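Local coordinates for coenzyme A transferase (Yersinia pestis, PDB 3QLI), which probably transfers coenzyme A between carboxylic acids, acetate among them, at residues L270-L273 with I274-V278; T385-K388 with G389-S392; E435-P439 with D440-E444. All blocks are in the same frame, centred on the assembly; numbering follows the deposited sequence.

Contact 1: residues L270-L273 with I274-V278; sequences LVDL and IRRGV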
ATOM      1  N   LEU A 270      -4.658  20.603 -16.234  1.00 16.92           N
ATOM      2  CA  LEU A 270      -4.536  19.501 -17.174  1.00 17.27           C
ATOM      3  C   LEU A 270      -5.379  19.761 -18.412  1.00 16.81           C
ATOM      4  O   LEU A 270      -4.977  19.439 -19.530  1.00 17.83           O
ATOM      5  CB  LEU A 270      -4.949  18.170 -16.522  1.00 15.72           C
ATOM      6  CG  LEU A 270      -3.927  17.554 -15.560  1.00 17.74           C
ATOM      7  CD1 LEU A 270      -4.460  16.263 -14.940  1.00 20.26           C
ATOM      8  CD2 LEU A 270      -2.580  17.320 -16.271  1.00 17.88           C
ATOM      9  N   VAL A 271      -6.555  20.339 -18.216  1.00 17.18           N
ATOM     10  CA  VAL A 271      -7.446  20.572 -19.338  1.00 15.99           C
ATOM     11  C   VAL A 271      -6.839  21.637 -20.244  1.00 18.38           C
ATOM     12  O   VAL A 271      -7.010  21.602 -21.469  1.00 20.81           O
ATOM     13  CB  VAL A 271      -8.845  20.984 -18.854  1.00 18.88           C
ATOM     14  CG1 VAL A 271      -9.660  21.558 -20.008  1.00 21.66           C
ATOM     15  CG2 VAL A 271      -9.548  19.780 -18.232  1.00 18.20           C
ATOM     16  N   ASP A 272      -6.102  22.572 -19.650  1.00 16.99           N
ATOM     17  CA  ASP A 272      -5.411  23.593 -20.458  1.00 21.43           C
ATOM     18  C   ASP A 272      -4.401  22.939 -21.413  1.00 22.12           C
ATOM     19  O   ASP A 272      -4.294  23.318 -22.590  1.00 20.41           O
ATOM     20  CB  ASP A 272      -4.725  24.620 -19.554  1.00 20.53           C
ATOM     21  CG  ASP A 272      -4.081  25.747 -20.334  1.00 28.81           C
ATOM     22  OD1 ASP A 272      -4.821  26.586 -20.893  1.00 31.68           O
ATOM     23  OD2 ASP A 272      -2.835  25.801 -20.379  1.00 32.96           O
ATOM     24  N   LEU A 273      -3.672  21.938 -20.914  1.00 19.18           N
ATOM     25  CA  LEU A 273      -2.702  21.235 -21.745  1.00 17.51           C
ATOM     26  C   LEU A 273      -3.389  20.455 -22.868  1.00 19.72           C
ATOM     27  O   LEU A 273      -2.851  20.340 -23.972  1.00 19.07           O
ATOM     28  CB  LEU A 273      -1.811  20.323 -20.901  1.00 20.67           C
ATOM     29  CG  LEU A 273      -0.975  21.027 -19.825  1.00 20.22           C
ATOM     30  CD1 LEU A 273      -0.174  19.996 -19.026  1.00 19.24           C
ATOM     31  CD2 LEU A 273      -0.047  22.064 -20.452  1.00 20.57           C
ATOM     32  N   ILE A 274      -4.579  19.927 -22.595  1.00 18.52           N
ATOM     33  CA  ILE A 274      -5.362  19.290 -23.655  1.00 17.31           C
ATOM     34  C   ILE A 274      -5.721  20.326 -24.722  1.00 20.79           C
ATOM     35  O   ILE A 274      -5.474  20.129 -25.913  1.00 20.78           O
ATOM     36  CB  ILE A 274      -6.654  18.658 -23.114  1.00 17.97           C
ATOM     37  CG1 ILE A 274      -6.338  17.515 -22.141  1.00 16.82           C
ATOM     38  CG2 ILE A 274      -7.495  18.111 -24.266  1.00 18.00           C
ATOM     39  CD1 ILE A 274      -7.601  16.885 -21.521  1.00 16.36           C
ATOM     40  N   ARG A 275      -6.286  21.442 -24.277  1.00 19.59           N
ATOM     41  CA  ARG A 275      -6.674  22.535 -25.174  1.00 24.36           C
ATOM     42  C   ARG A 275      -5.505  23.041 -26.034  1.00 27.82           C
ATOM     43  O   ARG A 275      -5.677  23.372 -27.214  1.00 27.48           O
ATOM     44  CB  ARG A 275      -7.279  23.672 -24.347  1.00 26.60           C
ATOM     45  CG  ARG A 275      -7.815  24.845 -25.138  1.00 34.14           C
ATOM     46  CD  ARG A 275      -8.375  25.922 -24.198  1.00 39.23           C
ATOM     47  NE  ARG A 275      -9.447  25.429 -23.328  1.00 41.79           N
ATOM     48  CZ  ARG A 275      -9.375  25.370 -21.996  1.00 42.05           C
ATOM     49  NH1 ARG A 275      -8.279  25.771 -21.360  1.00 45.80           N
ATOM     50  NH2 ARG A 275     -10.403  24.919 -21.295  1.00 40.31           N
ATOM     51  N   ARG A 276      -4.311  23.092 -25.449  1.00 23.22           N
ATOM     52  CA  ARG A 276      -3.132  23.557 -26.172  1.00 23.20           C
ATOM     53  C   ARG A 276      -2.553  22.546 -27.160  1.00 26.51           C
ATOM     54  O   ARG A 276      -1.680  22.897 -27.943  1.00 25.61           O
ATOM     55  CB  ARG A 276      -2.034  23.980 -25.199  1.00 25.63           C
ATOM     56  CG  ARG A 276      -2.345  25.235 -24.418  1.00 27.42           C
ATOM     57  CD  ARG A 276      -1.264  25.522 -23.382  1.00 28.04           C
ATOM     58  NE  ARG A 276      -1.527  26.777 -22.689  1.00 33.34           N
ATOM     59  CZ  ARG A 276      -1.055  27.957 -23.085  1.00 39.08           C
ATOM     60  NH1 ARG A 276      -0.285  28.035 -24.163  1.00 38.75           N
ATOM     61  NH2 ARG A 276      -1.348  29.057 -22.405  1.00 39.26           N
ATOM     62  N   GLY A 277      -3.013  21.297 -27.113  1.00 22.93           N
ATOM     63  CA  GLY A 277      -2.472  20.250 -27.972  1.00 20.41           C
ATOM     64  C   GLY A 277      -1.201  19.624 -27.416  1.00 23.88           C
ATOM     65  O   GLY A 277      -0.542  18.811 -28.081  1.00 20.42           O
ATOM     66  N   VAL A 278      -0.857  20.010 -26.190  1.00 19.24           N
ATOM     67  CA  VAL A 278       0.297  19.464 -25.488  1.00 18.88           C
ATOM     68  C   VAL A 278       0.066  18.004 -25.118  1.00 18.77           C
ATOM     69  O   VAL A 278       0.949  17.153 -25.268  1.00 19.75           O
ATOM     70  CB  VAL A 278       0.576  20.267 -24.196  1.00 23.13           C
ATOM     71  CG1 VAL A 278       1.618  19.558 -23.321  1.00 19.48           C
ATOM     72  CG2 VAL A 278       1.015  21.699 -24.538  1.00 22.01           C
TER

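Contact 2: residues T385-K388 with G389-S392; sequences TAAK and GTVS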
ATOM      1  N   THR A 385       8.176  25.753   4.473  1.00 16.87           N
ATOM      2  CA  THR A 385       7.685  26.362   5.706  1.00 18.75           C
ATOM      3  C   THR A 385       6.224  26.782   5.610  1.00 22.15           C
ATOM      4  O   THR A 385       5.618  26.744   4.537  1.00 19.88           O
ATOM      5  CB  THR A 385       8.505  27.609   6.100  1.00 20.70           C
ATOM      6  OG1 THR A 385       8.245  28.672   5.173  1.00 20.90           O
ATOM      7  CG2 THR A 385       9.985  27.288   6.097  1.00 18.11           C
ATOM      8  N   ALA A 386       5.672  27.175   6.752  1.00 21.77           N
ATOM      9  CA  ALA A 386       4.312  27.695   6.827  1.00 26.89           C
ATOM     10  C   ALA A 386       4.319  28.903   7.757  1.00 27.28           C
ATOM     11  O   ALA A 386       5.310  29.146   8.452  1.00 22.17           O
ATOM     12  CB  ALA A 386       3.364  26.628   7.352  1.00 22.08           C
ATOM     13  N   ALA A 387       3.228  29.663   7.764  1.00 25.66           N
ATOM     14  CA  ALA A 387       3.075  30.723   8.762  1.00 28.15           C
ATOM     15  C   ALA A 387       4.184  31.770   8.668  1.00 27.86           C
ATOM     16  O   ALA A 387       4.909  32.009   9.636  1.00 30.94           O
ATOM     17  CB  ALA A 387       3.046  30.112  10.164  1.00 27.98           C
ATOM     18  N   LYS A 388       4.326  32.380   7.497  1.00 31.16           N
ATOM     19  CA  LYS A 388       5.304  33.443   7.303  1.00 33.87           C
ATOM     20  C   LYS A 388       6.701  32.949   7.650  1.00 33.80           C
ATOM     21  O   LYS A 388       7.517  33.703   8.192  1.00 31.22           O
ATOM     22  CB  LYS A 388       4.967  34.648   8.185  1.00 36.83           C
ATOM     23  CG  LYS A 388       3.491  34.971   8.271  1.00 44.11           C
ATOM     24  CD  LYS A 388       2.951  35.496   6.954  1.00 49.68           C
ATOM     25  CE  LYS A 388       1.494  35.935   7.103  1.00 56.65           C
ATOM     26  NZ  LYS A 388       1.312  36.908   8.225  1.00 55.00           N
ATOM     27  N   GLY A 389       6.968  31.678   7.359  1.00 29.73           N
ATOM     28  CA  GLY A 389       8.290  31.123   7.559  1.00 25.94           C
ATOM     29  C   GLY A 389       8.618  30.810   9.002  1.00 28.70           C
ATOM     30  O   GLY A 389       9.761  30.479   9.321  1.00 28.74           O
ATOM     31  N   THR A 390       7.626  30.894   9.882  1.00 24.35           N
ATOM     32  CA  THR A 390       7.867  30.624  11.295  1.00 24.50           C
ATOM     33  C   THR A 390       7.727  29.146  11.669  1.00 24.73           C
ATOM     34  O   THR A 390       8.168  28.733  12.736  1.00 24.91           O
ATOM     35  CB  THR A 390       6.963  31.493  12.217  1.00 28.06           C
ATOM     36  OG1 THR A 390       5.583  31.186  11.984  1.00 31.22           O
ATOM     37  CG2 THR A 390       7.193  32.974  11.937  1.00 29.45           C
ATOM     38  N   VAL A 391       7.116  28.353  10.799  1.00 23.33           N
ATOM     39  CA  VAL A 391       6.925  26.929  11.084  1.00 22.94           C
ATOM     40  C   VAL A 391       7.460  26.054   9.948  1.00 20.06           C
ATOM     41  O   VAL A 391       7.169  26.296   8.781  1.00 21.48           O
ATOM     42  CB  VAL A 391       5.442  26.586  11.309  1.00 26.46           C
ATOM     43  CG1 VAL A 391       5.262  25.078  11.436  1.00 22.43           C
ATOM     44  CG2 VAL A 391       4.895  27.298  12.552  1.00 27.54           C
ATOM     45  N   SER A 392       8.241  25.037  10.299  1.00 19.50           N
ATOM     46  CA  SER A 392       8.827  24.162   9.299  1.00 20.88           C
ATOM     47  C   SER A 392       7.844  23.076   8.883  1.00 20.81           C
ATOM     48  O   SER A 392       7.189  22.468   9.732  1.00 20.45           O
ATOM     49  CB  SER A 392      10.095  23.516   9.834  1.00 21.04           C
ATOM     50  OG  SER A 392      10.708  22.724   8.830  1.00 19.03           O
TER
HETATM   51  O   HOH W   1       5.832  30.302   5.146  1.00 25.98           O

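Contact 3: residues E435-P439 with D440-E444; sequences ELAHP and DFRDE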
ATOM      1  N   GLU A 435      18.491  19.033   3.744  1.00 15.77           N
ATOM      2  CA  GLU A 435      18.914  20.037   2.771  1.00 15.18           C
ATOM      3  C   GLU A 435      17.752  20.611   1.955  1.00 16.55           C
ATOM      4  O   GLU A 435      17.926  21.608   1.243  1.00 17.59           O
ATOM      5  CB  GLU A 435      20.053  19.523   1.875  1.00 15.55           C
ATOM      6  CG  GLU A 435      21.339  19.203   2.646  1.00 14.57           C
ATOM      7  CD  GLU A 435      21.737  20.327   3.615  1.00 21.54           C
ATOM      8  OE1 GLU A 435      22.064  21.423   3.127  1.00 20.52           O
ATOM      9  OE2 GLU A 435      21.709  20.127   4.857  1.00 18.95           O
ATOM     10  N   LEU A 436      16.564  20.003   2.071  1.00 15.35           N
ATOM     11  CA  LEU A 436      15.364  20.572   1.436  1.00 13.81           C
ATOM     12  C   LEU A 436      14.588  21.472   2.388  1.00 14.81           C
ATOM     13  O   LEU A 436      13.628  22.127   1.990  1.00 14.87           O
ATOM     14  CB  LEU A 436      14.419  19.469   0.930  1.00 14.80           C
ATOM     15  CG  LEU A 436      14.924  18.573  -0.199  1.00 16.06           C
ATOM     16  CD1 LEU A 436      13.779  17.734  -0.772  1.00 13.89           C
ATOM     17  CD2 LEU A 436      15.589  19.383  -1.302  1.00 15.47           C
ATOM     18  N   ALA A 437      14.972  21.465   3.663  1.00 14.26           N
ATOM     19  CA  ALA A 437      14.308  22.317   4.651  1.00 15.12           C
ATOM     20  C   ALA A 437      14.799  23.755   4.495  1.00 15.93           C
ATOM     21  O   ALA A 437      15.858  23.989   3.910  1.00 16.21           O
ATOM     22  CB  ALA A 437      14.599  21.812   6.066  1.00 15.95           C
ATOM     23  N   HIS A 438      14.039  24.719   5.001  1.00 14.61           N
ATOM     24  CA  HIS A 438      14.507  26.105   4.993  1.00 17.90           C
ATOM     25  C   HIS A 438      15.803  26.221   5.815  1.00 17.07           C
ATOM     26  O   HIS A 438      15.955  25.588   6.870  1.00 16.80           O
ATOM     27  CB  HIS A 438      13.433  27.067   5.524  1.00 17.73           C
ATOM     28  CG  HIS A 438      13.757  28.514   5.294  1.00 18.46           C
ATOM     29  ND1 HIS A 438      14.665  29.205   6.070  1.00 18.40           N
ATOM     30  CD2 HIS A 438      13.326  29.386   4.348  1.00 19.43           C
ATOM     31  CE1 HIS A 438      14.768  30.446   5.621  1.00 24.04           C
ATOM     32  NE2 HIS A 438      13.972  30.581   4.573  1.00 21.31           N
ATOM     33  N   PRO A 439      16.758  27.021   5.336  1.00 17.72           N
ATOM     34  CA  PRO A 439      17.993  27.187   6.120  1.00 18.58           C
ATOM     35  C   PRO A 439      17.765  27.479   7.614  1.00 19.59           C
ATOM     36  O   PRO A 439      18.520  26.969   8.453  1.00 21.24           O
ATOM     37  CB  PRO A 439      18.685  28.359   5.428  1.00 23.60           C
ATOM     38  CG  PRO A 439      18.275  28.194   3.970  1.00 22.39           C
ATOM     39  CD  PRO A 439      16.827  27.702   4.026  1.00 17.98           C
ATOM     40  N   ASP A 440      16.731  28.246   7.952  1.00 18.78           N
ATOM     41  CA  ASP A 440      16.478  28.571   9.360  1.00 22.60           C
ATOM     42  C   ASP A 440      16.278  27.343  10.260  1.00 23.24           C
ATOM     43  O   ASP A 440      16.446  27.430  11.479  1.00 20.87           O
ATOM     44  CB  ASP A 440      15.257  29.487   9.498  1.00 24.94           C
ATOM     45  CG  ASP A 440      15.483  30.864   8.897  1.00 27.19           C
ATOM     46  OD1 ASP A 440      16.643  31.184   8.550  1.00 27.07           O
ATOM     47  OD2 ASP A 440      14.494  31.621   8.779  1.00 30.94           O
ATOM     48  N   PHE A 441      15.915  26.205   9.669  1.00 17.29           N
ATOM     49  CA  PHE A 441      15.571  25.025  10.461  1.00 16.53           C
ATOM     50  C   PHE A 441      16.549  23.858  10.331  1.00 19.03           C
ATOM     51  O   PHE A 441      16.386  22.839  10.998  1.00 18.86           O
ATOM     52  CB  PHE A 441      14.161  24.528  10.113  1.00 18.98           C
ATOM     53  CG  PHE A 441      13.078  25.519  10.410  1.00 18.60           C
ATOM     54  CD1 PHE A 441      12.646  25.721  11.715  1.00 24.11           C
ATOM     55  CD2 PHE A 441      12.474  26.238   9.386  1.00 18.80           C
ATOM     56  CE1 PHE A 441      11.636  26.632  11.999  1.00 24.35           C
ATOM     57  CE2 PHE A 441      11.470  27.156   9.659  1.00 22.33           C
ATOM     58  CZ  PHE A 441      11.045  27.351  10.972  1.00 24.22           C
ATOM     59  N   ARG A 442      17.567  23.995   9.491  1.00 18.53           N
ATOM     60  CA  ARG A 442      18.433  22.854   9.222  1.00 16.81           C
ATOM     61  C   ARG A 442      19.238  22.386  10.429  1.00 21.22           C
ATOM     62  O   ARG A 442      19.425  21.180  10.625  1.00 18.40           O
ATOM     63  CB  ARG A 442      19.332  23.115   8.011  1.00 16.41           C
ATOM     64  CG  ARG A 442      18.521  23.241   6.723  1.00 16.26           C
ATOM     65  CD  ARG A 442      19.387  23.237   5.466  1.00 17.40           C
ATOM     66  NE  ARG A 442      18.613  23.724   4.321  1.00 15.70           N
ATOM     67  CZ  ARG A 442      19.137  24.078   3.150  1.00 13.73           C
ATOM     68  NH1 ARG A 442      20.453  23.989   2.949  1.00 13.92           N
ATOM     69  NH2 ARG A 442      18.340  24.537   2.188  1.00 13.08           N
ATOM     70  N   ASP A 443      19.726  23.329  11.236  1.00 22.81           N
ATOM     71  CA  ASP A 443      20.511  22.960  12.418  1.00 20.27           C
ATOM     72  C   ASP A 443      19.653  22.204  13.427  1.00 21.16           C
ATOM     73  O   ASP A 443      20.084  21.205  14.002  1.00 21.74           O
ATOM     74  CB  ASP A 443      21.118  24.196  13.083  1.00 22.98           C
ATOM     75  CG  ASP A 443      22.250  24.802  12.274  1.00 31.01           C
ATOM     76  OD1 ASP A 443      22.644  24.209  11.246  1.00 31.87           O
ATOM     77  OD2 ASP A 443      22.757  25.872  12.678  1.00 35.55           O
ATOM     78  N   GLU A 444      18.437  22.687  13.639  1.00 21.26           N
ATOM     79  CA  GLU A 444      17.527  22.054  14.580  1.00 23.70           C
ATOM     80  C   GLU A 444      17.158  20.655  14.098  1.00 23.74           C
ATOM     81  O   GLU A 444      17.087  19.712  14.883  1.00 19.69           O
ATOM     82  CB  GLU A 444      16.263  22.893  14.750  1.00 27.00           C
ATOM     83  CG  GLU A 444      15.349  22.375  15.843  1.00 37.16           C
ATOM     84  CD  GLU A 444      14.267  23.369  16.241  1.00 53.71           C
ATOM     85  OE1 GLU A 444      13.752  23.257  17.380  1.00 57.05           O
ATOM     86  OE2 GLU A 444      13.931  24.251  15.419  1.00 50.71           O
TER
HETATM   87  O   HOH W   2      19.555  26.267  10.885  1.00 21.64           O

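Contact 1: residues L270-L273 with I274-V278
Asp272, Arg275 and Arg276 form a local salt-bridge network on the last turns of helix 268-276, which ends at Gly277 in a Schellman motif. The ordinary helical bonds run up to this end, such as Arg275 N to Val271 O at 2.9 Å. Gly277, at positive phi, then turns its N back to Ile274 O (3.0 Å), and Val278 N reaches Leu273 O in a weak bond at 3.0 Å. The reversal sets Val278 CB 4.1 Å from Leu273 CB, and this small apolar contact continues onto Leu238 of strand 237-240 and Leu259. On another side of the helix, Arg275 bends at chi3 (-58°), bringing its NH2 near Val271 CG1 and its NH1 to Asp272 OD1 at 3.6 Å, a long salt bridge; Tyr305 adds a cation-pi partner. Arg276 reaches the other oxygen of the same carboxylate with an extended chain. Two positive neighbours probably favour the ionised form of Asp272. Arg276 NE donates to the syn side of Asp272 OD2 at 2.8 Å, tilted 29° out of the carboxylate plane, at an N-H...O angle of 151° and with the guanidinium plane steeply inclined to the carboxylate plane.

Contact 2: residues T385-K388 with G389-S392
Ala387 O is gripped twice by one residue: Thr390 OG1 donates to it at 2.6 Å and Thr390 N at 2.9 Å. The two donors use the oxygen differently. The hydroxyl lies in the carbonyl plane on a lone pair, whereas the backbone N comes from above that plane. The hydroxyl is put there by the first torsion of Thr390 (chi1 62°), which tucks OG1 between the backbone N and the carbonyl carbon; this also brings it close to Ala387 CB. Lys388 and Gly389 occupy the two central positions, both at positive phi, a backbone shape that favours glycine at the second.

Together these residues make a type I' beta turn from Ala387 to Thr390 closing a short antiparallel hairpin of strands 385-386 and 391-392. Ala386 and Val391 are its hydrogen-bonded pair: Ala386 N donates to Val391 O at 2.7 Å, and Val391 N returns a bond to Ala386 O at 3.1 Å. Thr390 and Val391 both face Ala386, a classic beta bulge at the turn end of the ladder. Val391 CG2 approaches Ala387 CB at 4.1 Å, a light apolar contact on the face that also carries Ala386 CB.

Ala387 and Arg393, which touches Ala386, take part in a coenzyme A site seen in this protein, so the hairpin contributes to that site, although this chain holds no ligand. At the turn, a water bridges Gly389 to the first strand: it donates to Thr385 OG1 at 2.9 Å and accepts from Gly389 N at 2.8 Å. Ser392 OG bonds to Ile394 O, further along the chain.

Contact 3: residues E435-P439 with D440-E444
Arg442 reaches back from the first turns of helix 439-451 to the loop before it and takes hold of Ala437 O side-on, with NE at 2.8 Å and NH2 at 3.1 Å. Both donors keep the oxygen in the guanidinium plane; NH2 meets it almost head-on, while NE comes from above the carbonyl plane. NH1 is used elsewhere, in a salt bridge of 3.0 Å to Glu435 OE1, with carboxylate and guanidinium nearly perpendicular. The chain of Arg442 runs extended from CG to NE, which gives it the span. Glu435 O and Pro439 CG lie over opposite faces of the guanidinium, both toward its rim.

At the N-cap, His438 satisfies Asp440 N. With CG anti to the backbone N (chi1 -169°), the ring lies on the carbonyl side, where ND1 accepts from Asp440 N at 3.0 Å, nearly straight at 169° and close to the ring plane. Phe441 N bonds to His438 O at 2.9 Å, and Arg442 N makes a longer bond to Pro439 O. A water donates to Pro439 O and accepts from Asp443 N, filling in for a direct bond. Ala437 CB meets the aliphatic part of Arg442, and Phe416 lies against both Pro439 and Arg442.

Because ND1 serves as the acceptor of a backbone N-H, it should carry no proton, and His438 is probably the neutral form protonated at NE2.

Going from the N terminus, contact 1 ends helix 268-276, beside strands 237-240 and 260-261 of the mixed sheet, and turns the chain out of it. Contact 2 comes later, closing the 385-392 hairpin just after strand 377-381 of the same sheet. Contact 3 follows near the C terminus, joining the loop after helix 426-434 to the start of helix 439-451. The three are in series: none nests in or crosses another. Contact 1 stands apart, its nearest atoms about 24 Å from contact 2 and about 23 Å from contact 3. Contacts 2 and 3 touch: Thr385 packs on His438, and Phe441 lies against Ser392, Thr390 and Gly389, tying the hairpin to the last helix.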